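Local coordinates for WbmS, polysaccharide deacetylase involved in O-antigen biosynthesis (Bordetella bronchiseptica, PDB 3HFT), which probably removes acetyl groups from a sugar substrate during O-antigen biosynthesis, as a zinc-binding member of the polysaccharide deacetylase family, at residues A[59-64]-A[85-90]. Numbering follows the deposited sequence.
Sequences LIEGAG and PLFELG
The last turn of helix 50-63 faces the start of strand 87-91, the closest pair of CA atoms, those of G64 and L86, lying 8.0 Å apart, and side chains bridge the gap. G64 leaves the helix with positive phi (71°), and its carbonyl O meets L86 CD1 at 3.3 Å. F87 contributes the largest share of the contact; its CG lies anti to its own carbonyl carbon (chi1 -69°), sending the ring from the strand to the helix. The CG2 branch of I60 packs obliquely against it, 3.6 Å from F87 CE1, while the other branch, CG1, leads away. E61 crosses the phenyl group at about a right angle, its CG 3.6 Å from F87 CZ; beyond CG the chain runs on extended past CE2, leaving the carboxylate plane 23° from that of the ring. E61 OE2 is held by a hydrogen bond from N84 ND2, just before the strand. Helix 50-63 links the parallel neighbours 39-44 and 67-71 as a beta-alpha-beta crossover, and strand 87-91 pairs in parallel with 67-71 at the sheet edge within this chain; F87 also meets W69 of strand 67-71 and I81 of helix 77-83, and I60 touches L253 of helix 245-256.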
loop_
_atom_site.group_PDB
_atom_site.type_symbol
_atom_site.label_atom_id
_atom_site.label_comp_id
_atom_site.label_asym_id
_atom_site.label_seq_id
_atom_site.Cartn_x
_atom_site.Cartn_y
_atom_site.Cartn_z
ATOM N N LEU A 59 22.585 17.572 -10.765
ATOM C CA LEU A 59 22.334 16.659 -11.859
ATOM C C LEU A 59 20.960 16.903 -12.498
ATOM O O LEU A 59 20.836 17.010 -13.732
ATOM C CB LEU A 59 22.470 15.233 -11.317
ATOM C CG LEU A 59 23.033 14.151 -12.211
ATOM C CD1 LEU A 59 24.365 14.584 -12.783
ATOM C CD2 LEU A 59 23.183 12.835 -11.430
ATOM N N ILE A 60 19.925 17.051 -11.671
ATOM C CA ILE A 60 18.570 17.338 -12.181
ATOM C C ILE A 60 18.446 18.765 -12.758
ATOM O O ILE A 60 17.876 18.954 -13.840
ATOM C CB ILE A 60 17.511 17.071 -11.101
ATOM C CG1 ILE A 60 17.653 15.642 -10.572
ATOM C CG2 ILE A 60 16.093 17.269 -11.651
ATOM C CD1 ILE A 60 17.719 14.542 -11.691
ATOM N N GLU A 61 19.008 19.765 -12.061
ATOM C CA GLU A 61 19.053 21.124 -12.583
ATOM C C GLU A 61 19.763 21.186 -13.938
ATOM O O GLU A 61 19.313 21.880 -14.829
ATOM C CB GLU A 61 19.672 22.095 -11.565
ATOM C CG GLU A 61 18.715 22.270 -10.376
ATOM C CD GLU A 61 19.024 23.445 -9.449
ATOM O OE1 GLU A 61 20.202 23.865 -9.358
ATOM O OE2 GLU A 61 18.056 23.898 -8.771
ATOM N N GLY A 62 20.837 20.424 -14.108
ATOM C CA GLY A 62 21.543 20.382 -15.386
ATOM C C GLY A 62 20.704 19.865 -16.543
ATOM O O GLY A 62 20.921 20.256 -17.693
ATOM N N ALA A 63 19.751 18.987 -16.243
ATOM C CA ALA A 63 18.838 18.435 -17.237
ATOM C C ALA A 63 17.703 19.397 -17.519
ATOM O O ALA A 63 17.068 19.331 -18.563
ATOM C CB ALA A 63 18.285 17.082 -16.736
ATOM N N GLY A 64 17.422 20.277 -16.569
ATOM C CA GLY A 64 16.361 21.252 -16.716
ATOM C C GLY A 64 14.954 20.693 -16.660
ATOM O O GLY A 64 14.055 21.256 -17.272
ATOM N N PRO A 85 11.313 26.753 -9.781
ATOM C CA PRO A 85 9.899 26.575 -10.098
ATOM C C PRO A 85 9.574 25.207 -10.703
ATOM O O PRO A 85 8.402 24.829 -10.772
ATOM C CB PRO A 85 9.619 27.698 -11.098
ATOM C CG PRO A 85 10.935 27.988 -11.721
ATOM C CD PRO A 85 11.969 27.723 -10.680
ATOM N N LEU A 86 10.589 24.471 -11.132
ATOM C CA LEU A 86 10.376 23.138 -11.678
ATOM C C LEU A 86 10.374 22.071 -10.587
ATOM O O LEU A 86 10.061 20.901 -10.852
ATOM C CB LEU A 86 11.468 22.810 -12.703
ATOM C CG LEU A 86 11.608 23.692 -13.942
ATOM C CD1 LEU A 86 12.637 23.093 -14.875
ATOM C CD2 LEU A 86 10.281 23.871 -14.636
ATOM N N PHE A 87 10.725 22.456 -9.365
ATOM C CA PHE A 87 10.840 21.504 -8.272
ATOM C C PHE A 87 9.732 21.658 -7.251
ATOM O O PHE A 87 9.416 22.751 -6.839
ATOM C CB PHE A 87 12.175 21.666 -7.545
ATOM C CG PHE A 87 13.389 21.246 -8.356
ATOM C CD1 PHE A 87 13.273 20.557 -9.554
ATOM C CD2 PHE A 87 14.654 21.461 -7.850
ATOM C CE1 PHE A 87 14.397 20.162 -10.252
ATOM C CE2 PHE A 87 15.778 21.057 -8.548
ATOM C CZ PHE A 87 15.646 20.404 -9.741
ATOM N N GLU A 88 9.187 20.546 -6.804
ATOM C CA GLU A 88 8.195 20.558 -5.745
ATOM C C GLU A 88 8.851 19.972 -4.492
ATOM O O GLU A 88 9.581 18.984 -4.568
ATOM C CB GLU A 88 6.990 19.725 -6.142
ATOM C CG GLU A 88 6.024 19.468 -4.997
ATOM C CD GLU A 88 4.817 18.639 -5.412
ATOM O OE1 GLU A 88 4.668 18.363 -6.624
ATOM O OE2 GLU A 88 4.051 18.247 -4.497
ATOM N N LEU A 89 8.608 20.600 -3.350
ATOM C CA LEU A 89 9.104 20.102 -2.077
ATOM C C LEU A 89 7.925 19.440 -1.357
ATOM O O LEU A 89 6.864 20.052 -1.185
ATOM C CB LEU A 89 9.665 21.237 -1.226
ATOM C CG LEU A 89 10.290 20.859 0.134
ATOM C CD1 LEU A 89 11.497 19.917 -0.024
ATOM C CD2 LEU A 89 10.667 22.107 0.971
ATOM N N GLY A 90 8.121 18.186 -0.963
ATOM C CA GLY A 90 7.168 17.456 -0.152
ATOM C C GLY A 90 7.874 16.967 1.104
ATOM O O GLY A 90 9.029 17.359 1.384
#